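Local coordinates for protein putative enoyl-CoA hydratase (Thermus thermophilus, PDB 1UIY) that probably catalyses the reversible hydration of (2E)-enoyl-CoA to (3S)-3-hydroxyacyl-CoA, a step of fatty acid beta-oxidation, at residues E5-F13 and L185-E193; D122-K133 and L157-A166. All blocks are in the same frame, centred on the assembly; numbering follows the deposited sequence.

Contact 1: residues E5-F13 and L185-E193; sequences EKGHVAVVF and LEEAKALAE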
ATOM      1  N   GLU A   5      20.025  32.574 -11.350  1.00 69.50           N
ATOM      2  CA  GLU A   5      20.768  33.507 -10.514  1.00 70.27           C
ATOM      3  C   GLU A   5      21.226  32.757  -9.272  1.00 69.84           C
ATOM      4  O   GLU A   5      20.481  32.647  -8.294  1.00 69.38           O
ATOM      5  CB  GLU A   5      19.889  34.687 -10.102  1.00 71.35           C
ATOM      6  CG  GLU A   5      19.257  35.414 -11.263  1.00 75.28           C
ATOM      7  CD  GLU A   5      18.654  36.742 -10.856  1.00 77.94           C
ATOM      8  OE1 GLU A   5      17.956  36.787  -9.819  1.00 79.93           O
ATOM      9  OE2 GLU A   5      18.871  37.741 -11.577  1.00 79.41           O
ATOM     10  N   LYS A   6      22.449  32.234  -9.313  1.00 68.63           N
ATOM     11  CA  LYS A   6      22.973  31.479  -8.185  1.00 68.26           C
ATOM     12  C   LYS A   6      22.969  32.304  -6.909  1.00 67.95           C
ATOM     13  O   LYS A   6      22.944  33.532  -6.956  1.00 69.22           O
ATOM     14  CB  LYS A   6      24.386  30.973  -8.492  1.00 68.79           C
ATOM     15  CG  LYS A   6      24.444  30.013  -9.678  1.00 69.97           C
ATOM     16  CD  LYS A   6      25.689  29.139  -9.645  1.00 70.90           C
ATOM     17  CE  LYS A   6      25.631  28.057 -10.716  1.00 71.83           C
ATOM     18  NZ  LYS A   6      26.686  27.018 -10.519  1.00 72.20           N
ATOM     19  N   GLY A   7      22.980  31.617  -5.771  1.00 67.00           N
ATOM     20  CA  GLY A   7      22.968  32.282  -4.480  1.00 66.48           C
ATOM     21  C   GLY A   7      22.463  31.300  -3.445  1.00 66.87           C
ATOM     22  O   GLY A   7      21.986  30.226  -3.813  1.00 67.78           O
ATOM     23  N   HIS A   8      22.574  31.630  -2.160  1.00 66.11           N
ATOM     24  CA  HIS A   8      22.089  30.721  -1.127  1.00 64.71           C
ATOM     25  C   HIS A   8      20.684  30.295  -1.514  1.00 62.54           C
ATOM     26  O   HIS A   8      20.316  29.129  -1.392  1.00 63.08           O
ATOM     27  CB  HIS A   8      22.094  31.403   0.241  1.00 67.24           C
ATOM     28  CG  HIS A   8      23.423  31.345   0.924  1.00 71.74           C
ATOM     29  ND1 HIS A   8      24.026  30.154   1.273  1.00 73.35           N
ATOM     30  CD2 HIS A   8      24.280  32.325   1.298  1.00 73.49           C
ATOM     31  CE1 HIS A   8      25.196  30.403   1.833  1.00 73.68           C
ATOM     32  NE2 HIS A   8      25.375  31.713   1.860  1.00 74.24           N
ATOM     33  N   VAL A   9      19.911  31.262  -1.994  1.00 58.69           N
ATOM     34  CA  VAL A   9      18.560  31.022  -2.467  1.00 54.30           C
ATOM     35  C   VAL A   9      18.645  31.280  -3.962  1.00 52.96           C
ATOM     36  O   VAL A   9      18.556  32.422  -4.401  1.00 54.12           O
ATOM     37  CB  VAL A   9      17.552  32.009  -1.853  1.00 52.02           C
ATOM     38  CG1 VAL A   9      16.217  31.892  -2.573  1.00 51.28           C
ATOM     39  CG2 VAL A   9      17.379  31.725  -0.374  1.00 50.10           C
ATOM     40  N   ALA A  10      18.849  30.225  -4.740  1.00 51.39           N
ATOM     41  CA  ALA A  10      18.955  30.365  -6.187  1.00 50.65           C
ATOM     42  C   ALA A  10      17.589  30.657  -6.796  1.00 51.13           C
ATOM     43  O   ALA A  10      16.558  30.336  -6.200  1.00 51.61           O
ATOM     44  CB  ALA A  10      19.540  29.094  -6.791  1.00 47.60           C
ATOM     45  N   VAL A  11      17.580  31.286  -7.970  1.00 50.78           N
ATOM     46  CA  VAL A  11      16.327  31.583  -8.657  1.00 51.25           C
ATOM     47  C   VAL A  11      16.398  31.173 -10.124  1.00 52.29           C
ATOM     48  O   VAL A  11      17.322  31.551 -10.843  1.00 53.78           O
ATOM     49  CB  VAL A  11      15.974  33.077  -8.597  1.00 50.47           C
ATOM     50  CG1 VAL A  11      14.644  33.319  -9.299  1.00 48.23           C
ATOM     51  CG2 VAL A  11      15.894  33.532  -7.161  1.00 50.99           C
ATOM     52  N   VAL A  12      15.419  30.390 -10.563  1.00 52.24           N
ATOM     53  CA  VAL A  12      15.379  29.946 -11.946  1.00 51.90           C
ATOM     54  C   VAL A  12      14.185  30.561 -12.654  1.00 53.10           C
ATOM     55  O   VAL A  12      13.052  30.480 -12.175  1.00 53.22           O
ATOM     56  CB  VAL A  12      15.294  28.416 -12.048  1.00 50.15           C
ATOM     57  CG1 VAL A  12      15.006  28.012 -13.475  1.00 50.23           C
ATOM     58  CG2 VAL A  12      16.602  27.800 -11.605  1.00 49.61           C
ATOM     59  N   PHE A  13      14.454  31.188 -13.796  1.00 54.30           N
ATOM     60  CA  PHE A  13      13.409  31.831 -14.580  1.00 53.65           C
ATOM     61  C   PHE A  13      13.125  31.069 -15.864  1.00 53.71           C
ATOM     62  O   PHE A  13      14.043  30.709 -16.603  1.00 51.91           O
ATOM     63  CB  PHE A  13      13.813  33.259 -14.947  1.00 50.91           C
ATOM     64  CG  PHE A  13      14.295  34.079 -13.789  1.00 48.69           C
ATOM     65  CD1 PHE A  13      15.538  33.829 -13.210  1.00 49.10           C
ATOM     66  CD2 PHE A  13      13.526  35.133 -13.298  1.00 47.63           C
ATOM     67  CE1 PHE A  13      16.010  34.625 -12.160  1.00 47.99           C
ATOM     68  CE2 PHE A  13      13.985  35.933 -12.250  1.00 46.17           C
ATOM     69  CZ  PHE A  13      15.227  35.681 -11.682  1.00 47.20           C
ATOM     70  N   LEU A 185       7.642  36.904  -6.336  1.00 61.42           N
ATOM     71  CA  LEU A 185       9.020  36.446  -6.246  1.00 61.21           C
ATOM     72  C   LEU A 185       9.691  36.922  -4.966  1.00 62.84           C
ATOM     73  O   LEU A 185      10.192  36.122  -4.175  1.00 63.05           O
ATOM     74  CB  LEU A 185       9.820  36.926  -7.456  1.00 58.10           C
ATOM     75  CG  LEU A 185      11.329  36.673  -7.424  1.00 55.68           C
ATOM     76  CD1 LEU A 185      11.624  35.261  -6.989  1.00 55.42           C
ATOM     77  CD2 LEU A 185      11.902  36.921  -8.798  1.00 55.28           C
ATOM     78  N   GLU A 186       9.710  38.233  -4.770  1.00 63.88           N
ATOM     79  CA  GLU A 186      10.319  38.803  -3.580  1.00 64.55           C
ATOM     80  C   GLU A 186       9.865  38.049  -2.337  1.00 63.23           C
ATOM     81  O   GLU A 186      10.680  37.672  -1.502  1.00 61.95           O
ATOM     82  CB  GLU A 186       9.942  40.280  -3.450  1.00 67.17           C
ATOM     83  CG  GLU A 186      10.350  40.915  -2.131  1.00 72.03           C
ATOM     84  CD  GLU A 186       9.751  42.296  -1.943  1.00 75.49           C
ATOM     85  OE1 GLU A 186       9.904  42.874  -0.841  1.00 77.88           O
ATOM     86  OE2 GLU A 186       9.128  42.804  -2.901  1.00 77.36           O
ATOM     87  N   GLU A 187       8.559  37.830  -2.227  1.00 63.16           N
ATOM     88  CA  GLU A 187       7.995  37.140  -1.076  1.00 63.56           C
ATOM     89  C   GLU A 187       8.424  35.670  -1.031  1.00 63.13           C
ATOM     90  O   GLU A 187       8.675  35.119   0.044  1.00 61.96           O
ATOM     91  CB  GLU A 187       6.468  37.278  -1.094  1.00 64.10           C
ATOM     92  CG  GLU A 187       5.751  36.645   0.095  1.00 67.67           C
ATOM     93  CD  GLU A 187       4.519  37.435   0.523  1.00 69.74           C
ATOM     94  OE1 GLU A 187       3.584  36.837   1.112  1.00 69.69           O
ATOM     95  OE2 GLU A 187       4.498  38.662   0.284  1.00 69.57           O
ATOM     96  N   ALA A 188       8.518  35.046  -2.201  1.00 62.35           N
ATOM     97  CA  ALA A 188       8.938  33.653  -2.299  1.00 61.34           C
ATOM     98  C   ALA A 188      10.405  33.538  -1.883  1.00 61.45           C
ATOM     99  O   ALA A 188      10.784  32.621  -1.151  1.00 60.73           O
ATOM    100  CB  ALA A 188       8.759  33.156  -3.721  1.00 61.99           C
ATOM    101  N   LYS A 189      11.230  34.468  -2.363  1.00 61.41           N
ATOM    102  CA  LYS A 189      12.649  34.485  -2.014  1.00 60.73           C
ATOM    103  C   LYS A 189      12.754  34.641  -0.507  1.00 58.87           C
ATOM    104  O   LYS A 189      13.671  34.120   0.125  1.00 58.23           O
ATOM    105  CB  LYS A 189      13.367  35.664  -2.671  1.00 62.49           C
ATOM    106  CG  LYS A 189      13.614  35.531  -4.153  1.00 64.67           C
ATOM    107  CD  LYS A 189      14.616  36.580  -4.591  1.00 66.41           C
ATOM    108  CE  LYS A 189      14.961  36.454  -6.063  1.00 69.17           C
ATOM    109  NZ  LYS A 189      16.033  37.414  -6.474  1.00 69.86           N
ATOM    110  N   ALA A 190      11.809  35.384   0.054  1.00 57.14           N
ATOM    111  CA  ALA A 190      11.776  35.619   1.483  1.00 57.00           C
ATOM    112  C   ALA A 190      11.526  34.285   2.171  1.00 56.84           C
ATOM    113  O   ALA A 190      12.336  33.832   2.988  1.00 58.21           O
ATOM    114  CB  ALA A 190      10.671  36.605   1.819  1.00 55.68           C
ATOM    115  N   LEU A 191      10.400  33.665   1.829  1.00 54.59           N
ATOM    116  CA  LEU A 191      10.013  32.375   2.384  1.00 53.60           C
ATOM    117  C   LEU A 191      11.185  31.395   2.340  1.00 54.26           C
ATOM    118  O   LEU A 191      11.528  30.758   3.345  1.00 52.58           O
ATOM    119  CB  LEU A 191       8.840  31.808   1.583  1.00 51.39           C
ATOM    120  CG  LEU A 191       8.268  30.465   2.024  1.00 50.04           C
ATOM    121  CD1 LEU A 191       7.876  30.538   3.487  1.00 49.52           C
ATOM    122  CD2 LEU A 191       7.069  30.117   1.162  1.00 48.99           C
ATOM    123  N   ALA A 192      11.793  31.292   1.162  1.00 53.98           N
ATOM    124  CA  ALA A 192      12.921  30.402   0.944  1.00 53.55           C
ATOM    125  C   ALA A 192      14.014  30.644   1.976  1.00 54.67           C
ATOM    126  O   ALA A 192      14.331  29.761   2.770  1.00 55.03           O
ATOM    127  CB  ALA A 192      13.464  30.598  -0.461  1.00 50.86           C
ATOM    128  N   GLU A 193      14.580  31.847   1.960  1.00 56.30           N
ATOM    129  CA  GLU A 193      15.644  32.226   2.885  1.00 56.68           C
ATOM    130  C   GLU A 193      15.348  31.706   4.295  1.00 55.78           C
ATOM    131  O   GLU A 193      16.203  31.085   4.935  1.00 56.09           O
ATOM    132  CB  GLU A 193      15.784  33.749   2.914  1.00 59.64           C
ATOM    133  CG  GLU A 193      17.224  34.261   2.937  1.00 63.76           C
ATOM    134  CD  GLU A 193      17.819  34.444   1.543  1.00 66.44           C
ATOM    135  OE1 GLU A 193      17.212  35.156   0.710  1.00 66.36           O
ATOM    136  OE2 GLU A 193      18.904  33.884   1.279  1.00 69.42           O
TER

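Contact 2: residues D122-K133 and L157-A166; sequences DEEARLGYTEVK and LLLTGRLVEA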
ATOM      1  N   ASP A 122       0.865  35.277  -6.919  1.00 62.50           N
ATOM      2  CA  ASP A 122       0.558  36.688  -7.111  1.00 63.64           C
ATOM      3  C   ASP A 122      -0.927  36.884  -6.828  1.00 63.33           C
ATOM      4  O   ASP A 122      -1.769  36.145  -7.335  1.00 62.99           O
ATOM      5  CB  ASP A 122       0.870  37.096  -8.558  1.00 65.92           C
ATOM      6  CG  ASP A 122       0.728  38.596  -8.798  1.00 67.72           C
ATOM      7  OD1 ASP A 122       1.585  39.372  -8.312  1.00 66.57           O
ATOM      8  OD2 ASP A 122      -0.243  38.997  -9.482  1.00 69.32           O
ATOM      9  N   GLU A 123      -1.241  37.884  -6.016  1.00 63.41           N
ATOM     10  CA  GLU A 123      -2.617  38.180  -5.649  1.00 63.97           C
ATOM     11  C   GLU A 123      -3.536  38.323  -6.850  1.00 63.74           C
ATOM     12  O   GLU A 123      -4.753  38.315  -6.705  1.00 62.60           O
ATOM     13  CB  GLU A 123      -2.648  39.458  -4.815  1.00 66.77           C
ATOM     14  CG  GLU A 123      -4.024  40.027  -4.540  1.00 70.41           C
ATOM     15  CD  GLU A 123      -3.957  41.267  -3.663  1.00 73.04           C
ATOM     16  OE1 GLU A 123      -3.614  41.128  -2.469  1.00 74.07           O
ATOM     17  OE2 GLU A 123      -4.230  42.380  -4.169  1.00 73.46           O
ATOM     18  N   GLU A 124      -2.952  38.446  -8.037  1.00 64.77           N
ATOM     19  CA  GLU A 124      -3.739  38.604  -9.257  1.00 65.81           C
ATOM     20  C   GLU A 124      -3.574  37.446 -10.235  1.00 64.69           C
ATOM     21  O   GLU A 124      -4.140  37.460 -11.331  1.00 63.28           O
ATOM     22  CB  GLU A 124      -3.353  39.904  -9.970  1.00 68.17           C
ATOM     23  CG  GLU A 124      -3.499  41.156  -9.123  1.00 71.81           C
ATOM     24  CD  GLU A 124      -3.560  42.417  -9.965  1.00 74.24           C
ATOM     25  OE1 GLU A 124      -3.594  43.522  -9.379  1.00 74.96           O
ATOM     26  OE2 GLU A 124      -3.581  42.302 -11.212  1.00 75.09           O
ATOM     27  N   ALA A 125      -2.802  36.443  -9.840  1.00 63.73           N
ATOM     28  CA  ALA A 125      -2.563  35.305 -10.706  1.00 63.04           C
ATOM     29  C   ALA A 125      -3.716  34.320 -10.702  1.00 62.99           C
ATOM     30  O   ALA A 125      -4.601  34.384  -9.850  1.00 63.81           O
ATOM     31  CB  ALA A 125      -1.280  34.604 -10.290  1.00 62.84           C
ATOM     32  N   ARG A 126      -3.700  33.422 -11.681  1.00 62.87           N
ATOM     33  CA  ARG A 126      -4.705  32.376 -11.797  1.00 62.32           C
ATOM     34  C   ARG A 126      -4.008  31.022 -11.948  1.00 60.84           C
ATOM     35  O   ARG A 126      -2.845  30.945 -12.362  1.00 60.76           O
ATOM     36  CB  ARG A 126      -5.635  32.632 -12.985  1.00 64.59           C
ATOM     37  CG  ARG A 126      -6.709  33.664 -12.695  1.00 69.13           C
ATOM     38  CD  ARG A 126      -8.059  33.202 -13.210  1.00 73.27           C
ATOM     39  NE  ARG A 126      -9.158  34.014 -12.688  1.00 77.31           N
ATOM     40  CZ  ARG A 126     -10.446  33.702 -12.830  1.00 79.92           C
ATOM     41  NH1 ARG A 126     -10.801  32.598 -13.477  1.00 80.36           N
ATOM     42  NH2 ARG A 126     -11.384  34.492 -12.320  1.00 81.74           N
ATOM     43  N   LEU A 127      -4.725  29.960 -11.607  1.00 58.19           N
ATOM     44  CA  LEU A 127      -4.184  28.609 -11.675  1.00 54.41           C
ATOM     45  C   LEU A 127      -5.304  27.663 -12.075  1.00 51.03           C
ATOM     46  O   LEU A 127      -6.437  27.821 -11.628  1.00 51.08           O
ATOM     47  CB  LEU A 127      -3.643  28.219 -10.301  1.00 55.82           C
ATOM     48  CG  LEU A 127      -2.983  26.863 -10.084  1.00 56.57           C
ATOM     49  CD1 LEU A 127      -1.658  26.811 -10.828  1.00 57.46           C
ATOM     50  CD2 LEU A 127      -2.772  26.658  -8.595  1.00 55.86           C
ATOM     51  N   GLY A 128      -4.992  26.684 -12.914  1.00 47.37           N
ATOM     52  CA  GLY A 128      -6.013  25.748 -13.333  1.00 44.23           C
ATOM     53  C   GLY A 128      -5.522  24.614 -14.207  1.00 43.01           C
ATOM     54  O   GLY A 128      -4.578  24.763 -14.985  1.00 42.45           O
ATOM     55  N   TYR A 129      -6.182  23.471 -14.077  1.00 41.85           N
ATOM     56  CA  TYR A 129      -5.834  22.293 -14.853  1.00 42.92           C
ATOM     57  C   TYR A 129      -6.934  22.089 -15.879  1.00 43.65           C
ATOM     58  O   TYR A 129      -7.978  21.510 -15.589  1.00 44.89           O
ATOM     59  CB  TYR A 129      -5.701  21.093 -13.917  1.00 41.91           C
ATOM     60  CG  TYR A 129      -4.806  21.407 -12.737  1.00 41.36           C
ATOM     61  CD1 TYR A 129      -5.329  21.954 -11.561  1.00 39.90           C
ATOM     62  CD2 TYR A 129      -3.427  21.229 -12.823  1.00 40.99           C
ATOM     63  CE1 TYR A 129      -4.498  22.320 -10.500  1.00 39.86           C
ATOM     64  CE2 TYR A 129      -2.584  21.596 -11.770  1.00 41.43           C
ATOM     65  CZ  TYR A 129      -3.122  22.143 -10.613  1.00 41.22           C
ATOM     66  OH  TYR A 129      -2.280  22.543  -9.595  1.00 39.22           O
ATOM     67  N   THR A 130      -6.675  22.566 -17.092  1.00 43.32           N
ATOM     68  CA  THR A 130      -7.644  22.528 -18.182  1.00 42.68           C
ATOM     69  C   THR A 130      -7.643  21.328 -19.127  1.00 42.06           C
ATOM     70  O   THR A 130      -8.447  21.279 -20.054  1.00 42.89           O
ATOM     71  CB  THR A 130      -7.490  23.801 -19.032  1.00 43.75           C
ATOM     72  OG1 THR A 130      -6.143  23.883 -19.515  1.00 44.50           O
ATOM     73  CG2 THR A 130      -7.776  25.039 -18.192  1.00 43.32           C
ATOM     74  N   GLU A 131      -6.758  20.366 -18.902  1.00 40.03           N
ATOM     75  CA  GLU A 131      -6.667  19.195 -19.765  1.00 37.67           C
ATOM     76  C   GLU A 131      -8.008  18.652 -20.296  1.00 38.08           C
ATOM     77  O   GLU A 131      -8.183  18.507 -21.509  1.00 34.94           O
ATOM     78  CB  GLU A 131      -5.909  18.078 -19.043  1.00 37.64           C
ATOM     79  CG  GLU A 131      -4.414  18.326 -18.871  1.00 38.68           C
ATOM     80  CD  GLU A 131      -4.082  19.423 -17.857  1.00 39.40           C
ATOM     81  OE1 GLU A 131      -2.884  19.745 -17.709  1.00 39.39           O
ATOM     82  OE2 GLU A 131      -5.007  19.957 -17.208  1.00 37.89           O
ATOM     83  N   VAL A 132      -8.953  18.356 -19.407  1.00 37.77           N
ATOM     84  CA  VAL A 132     -10.236  17.814 -19.856  1.00 40.02           C
ATOM     85  C   VAL A 132     -11.010  18.677 -20.851  1.00 40.16           C
ATOM     86  O   VAL A 132     -11.703  18.150 -21.725  1.00 39.79           O
ATOM     87  CB  VAL A 132     -11.183  17.513 -18.686  1.00 39.07           C
ATOM     88  CG1 VAL A 132     -10.797  16.211 -18.045  1.00 39.02           C
ATOM     89  CG2 VAL A 132     -11.165  18.660 -17.692  1.00 39.25           C
ATOM     90  N   LYS A 133     -10.912  19.993 -20.707  1.00 39.76           N
ATOM     91  CA  LYS A 133     -11.611  20.909 -21.606  1.00 39.53           C
ATOM     92  C   LYS A 133     -11.301  20.619 -23.067  1.00 38.65           C
ATOM     93  O   LYS A 133     -12.145  20.838 -23.928  1.00 39.47           O
ATOM     94  CB  LYS A 133     -11.225  22.358 -21.297  1.00 39.86           C
ATOM     95  CG  LYS A 133     -11.554  22.788 -19.888  1.00 43.53           C
ATOM     96  CD  LYS A 133     -12.720  23.753 -19.863  1.00 46.18           C
ATOM     97  CE  LYS A 133     -12.231  25.183 -19.684  1.00 47.18           C
ATOM     98  NZ  LYS A 133     -11.147  25.529 -20.646  1.00 49.93           N
ATOM     99  N   LEU A 157     -11.619  20.770  -9.438  1.00 39.22           N
ATOM    100  CA  LEU A 157     -10.573  21.281 -10.308  1.00 40.32           C
ATOM    101  C   LEU A 157     -10.304  20.477 -11.580  1.00 39.64           C
ATOM    102  O   LEU A 157     -10.116  21.054 -12.647  1.00 40.35           O
ATOM    103  CB  LEU A 157      -9.277  21.434  -9.506  1.00 40.26           C
ATOM    104  CG  LEU A 157      -9.361  22.536  -8.444  1.00 42.77           C
ATOM    105  CD1 LEU A 157      -8.351  22.296  -7.352  1.00 45.59           C
ATOM    106  CD2 LEU A 157      -9.129  23.886  -9.089  1.00 44.46           C
ATOM    107  N   LEU A 158     -10.294  19.153 -11.490  1.00 38.12           N
ATOM    108  CA  LEU A 158     -10.003  18.363 -12.675  1.00 37.05           C
ATOM    109  C   LEU A 158     -11.171  18.091 -13.595  1.00 37.70           C
ATOM    110  O   LEU A 158     -10.958  17.877 -14.787  1.00 37.98           O
ATOM    111  CB  LEU A 158      -9.340  17.037 -12.295  1.00 35.13           C
ATOM    112  CG  LEU A 158      -8.030  17.140 -11.512  1.00 33.79           C
ATOM    113  CD1 LEU A 158      -7.413  15.766 -11.403  1.00 33.73           C
ATOM    114  CD2 LEU A 158      -7.071  18.095 -12.199  1.00 31.66           C
ATOM    115  N   LEU A 159     -12.395  18.094 -13.064  1.00 38.86           N
ATOM    116  CA  LEU A 159     -13.578  17.829 -13.897  1.00 38.46           C
ATOM    117  C   LEU A 159     -14.127  19.077 -14.598  1.00 38.74           C
ATOM    118  O   LEU A 159     -14.635  18.993 -15.718  1.00 39.00           O
ATOM    119  CB  LEU A 159     -14.696  17.175 -13.074  1.00 36.44           C
ATOM    120  CG  LEU A 159     -14.365  15.829 -12.430  1.00 36.41           C
ATOM    121  CD1 LEU A 159     -15.617  15.230 -11.844  1.00 36.21           C
ATOM    122  CD2 LEU A 159     -13.773  14.881 -13.452  1.00 37.91           C
ATOM    123  N   THR A 160     -14.025  20.230 -13.948  1.00 37.76           N
ATOM    124  CA  THR A 160     -14.514  21.464 -14.547  1.00 37.88           C
ATOM    125  C   THR A 160     -13.423  22.105 -15.381  1.00 38.50           C
ATOM    126  O   THR A 160     -13.698  22.726 -16.411  1.00 39.55           O
ATOM    127  CB  THR A 160     -14.925  22.480 -13.490  1.00 38.18           C
ATOM    128  OG1 THR A 160     -13.752  22.946 -12.802  1.00 38.53           O
ATOM    129  CG2 THR A 160     -15.918  21.849 -12.511  1.00 37.43           C
ATOM    130  N   GLY A 161     -12.185  21.960 -14.918  1.00 38.48           N
ATOM    131  CA  GLY A 161     -11.053  22.528 -15.619  1.00 36.86           C
ATOM    132  C   GLY A 161     -10.992  24.024 -15.415  1.00 37.69           C
ATOM    133  O   GLY A 161     -10.261  24.712 -16.113  1.00 39.54           O
ATOM    134  N   ARG A 162     -11.752  24.533 -14.451  1.00 38.39           N
ATOM    135  CA  ARG A 162     -11.772  25.971 -14.189  1.00 39.26           C
ATOM    136  C   ARG A 162     -10.457  26.507 -13.638  1.00 40.73           C
ATOM    137  O   ARG A 162      -9.582  25.753 -13.219  1.00 40.94           O
ATOM    138  CB  ARG A 162     -12.925  26.332 -13.236  1.00 38.52           C
ATOM    139  CG  ARG A 162     -12.824  25.774 -11.824  1.00 35.35           C
ATOM    140  CD  ARG A 162     -14.160  25.867 -11.099  1.00 32.08           C
ATOM    141  NE  ARG A 162     -14.057  25.457  -9.699  1.00 34.50           N
ATOM    142  CZ  ARG A 162     -13.625  26.242  -8.708  1.00 35.43           C
ATOM    143  NH1 ARG A 162     -13.261  27.499  -8.952  1.00 32.96           N
ATOM    144  NH2 ARG A 162     -13.533  25.763  -7.472  1.00 33.08           N
ATOM    145  N   LEU A 163     -10.312  27.822 -13.666  1.00 43.00           N
ATOM    146  CA  LEU A 163      -9.108  28.453 -13.155  1.00 45.65           C
ATOM    147  C   LEU A 163      -9.487  29.099 -11.829  1.00 46.82           C
ATOM    148  O   LEU A 163     -10.448  29.862 -11.752  1.00 47.70           O
ATOM    149  CB  LEU A 163      -8.586  29.513 -14.141  1.00 45.35           C
ATOM    150  CG  LEU A 163      -8.239  29.077 -15.578  1.00 46.31           C
ATOM    151  CD1 LEU A 163      -7.598  30.231 -16.321  1.00 46.32           C
ATOM    152  CD2 LEU A 163      -7.282  27.907 -15.576  1.00 46.76           C
ATOM    153  N   VAL A 164      -8.752  28.775 -10.776  1.00 46.85           N
ATOM    154  CA  VAL A 164      -9.058  29.355  -9.486  1.00 46.88           C
ATOM    155  C   VAL A 164      -8.215  30.602  -9.299  1.00 47.64           C
ATOM    156  O   VAL A 164      -7.257  30.824 -10.038  1.00 47.04           O
ATOM    157  CB  VAL A 164      -8.801  28.347  -8.337  1.00 46.13           C
ATOM    158  CG1 VAL A 164      -9.844  27.247  -8.374  1.00 43.95           C
ATOM    159  CG2 VAL A 164      -7.419  27.743  -8.475  1.00 47.01           C
ATOM    160  N   GLU A 165      -8.587  31.423  -8.323  1.00 49.23           N
ATOM    161  CA  GLU A 165      -7.861  32.647  -8.043  1.00 50.54           C
ATOM    162  C   GLU A 165      -7.188  32.564  -6.672  1.00 50.89           C
ATOM    163  O   GLU A 165      -7.613  31.799  -5.800  1.00 50.44           O
ATOM    164  CB  GLU A 165      -8.820  33.836  -8.128  1.00 52.49           C
ATOM    165  CG  GLU A 165      -9.712  33.773  -9.373  1.00 59.03           C
ATOM    166  CD  GLU A 165     -10.338  35.113  -9.759  1.00 62.67           C
ATOM    167  OE1 GLU A 165      -9.619  35.974 -10.322  1.00 62.52           O
ATOM    168  OE2 GLU A 165     -11.554  35.298  -9.504  1.00 64.23           O
ATOM    169  N   ALA A 166      -6.128  33.349  -6.500  1.00 50.58           N
ATOM    170  CA  ALA A 166      -5.348  33.379  -5.265  1.00 50.26           C
ATOM    171  C   ALA A 166      -6.123  33.135  -3.978  1.00 49.32           C
ATOM    172  O   ALA A 166      -5.675  32.388  -3.113  1.00 47.41           O
ATOM    173  CB  ALA A 166      -4.597  34.703  -5.162  1.00 50.14           C
TER
HETATM  174  O   HOH W   1      -8.305  18.849 -16.137  1.00 32.59           O

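Contact 1: residues E5-F13 and L185-E193
Val9, Val11 and Phe13 on one strand meet Lys189, Ala192 and Leu185 on a helix, a helix-on-sheet packing in the crotonase fold. The axis of strand 9-13 passes 9.0 Å from that of helix 185-193, and their directions lie 144° apart. Lys189 can be followed outward atom by atom. Its CB and CG begin at the flank of the helix, CG anti to the carbonyl carbon (chi1 -74°), and from there the chain runs extended toward the strand. CD reaches the side of Val11, at 4.2 Å from Val11 CG2, and CE comes closest to the same methyl, the two side chains crossing at about a right angle. NZ then passes beyond it to form a long salt bridge with Glu5 OE1 at 3.9 Å. Glu5 stands beside Val11 because their backbones are bonded both ways in a hairpin, Glu5 N to Val11 O being 2.9 Å. With an alanine in place of Lys189, Glu5 would probably lose this long ion pair and Val11 CG2 the chain that now lies on it. Apolar contacts lie beyond Lys189 in both directions along the helix: Leu185 CD2 approaches Phe13 CE2 to 4.2 Å, and Val9 CG1 faces Ala192 CB at 3.7 Å. Strand 46-51 continues this layer, with Val48 touching Val9, Val11 and Leu185. At the Val9 end Glu193 bends at chi2 (88°), bringing OE1 and OE2 alongside Val9 CG2.

Contact 2: residues D122-K133 and L157-A166
Gly161 and Tyr129 meet through backbone alone: Gly161 CA makes a CA-H...O contact of 3.2 Å with Tyr129 O, at a place where a CB at Gly161 would run into Lys133 CG. Gly161 also leaves the helix with positive phi (75°), so two separate lines of geometry favour glycine. Tyr129 O receives a second donor, a water at 2.7 Å that also donates to Leu158 O and so ties the end of helix 157-160 to the loop before Glu131. Further along, strands 126-128 and 163-165 run antiparallel, and Leu127 and Val164 exchange both backbone bonds, Leu127 N to Val164 O measuring 3.1 Å. Gly128 is a second glycine, with Leu163 CD2 against its CA. At the outer end Arg126 bends at chi2 (-136°), which lays CD against Leu163 CB, the two side chains crossing at about a right angle, and brings the guanidinium to Glu165. Glu165 CG sits over one face of that group, and the carboxylate plane is turned 54° from it; the salt bridge from Arg126 NH2 to Glu165 OE2 is less sure, because NH2 is modelled too close to its partner. Tyr129 CB packs obliquely on Leu158 CD2 at 3.7 Å, while its hydroxyl makes a weak bond to Ala110 O. Asn198 of the second subunit donates to Leu159 O and Thr160 O, so the assembly grips the same helix end. Strand 105-106 completes this small three-stranded sheet of the crotonase fold, whose middle strand, 126-128, runs on to Glu131, the probable catalytic residue.

Overall arrangement
From the N terminus the chain enters the large mixed sheet at once, and contact 1 waits 171 residues for its partner, helix 184-197, to return and pack on strand 9-14. Within that long loop contact 2 closes a much shorter one: 122-133 leaves the end of strand 118-122, and after 23 mostly helical residues 157-166 comes back to it. The two are therefore nested, not crossed. Their centres lie 25 Å apart and their nearest atoms about 7 Å, without touching. Strand 118-122 links them, since Leu191 of the contact 1 helix rests on Leu118 and Val120, while Asp122 at the strand's end opens contact 2.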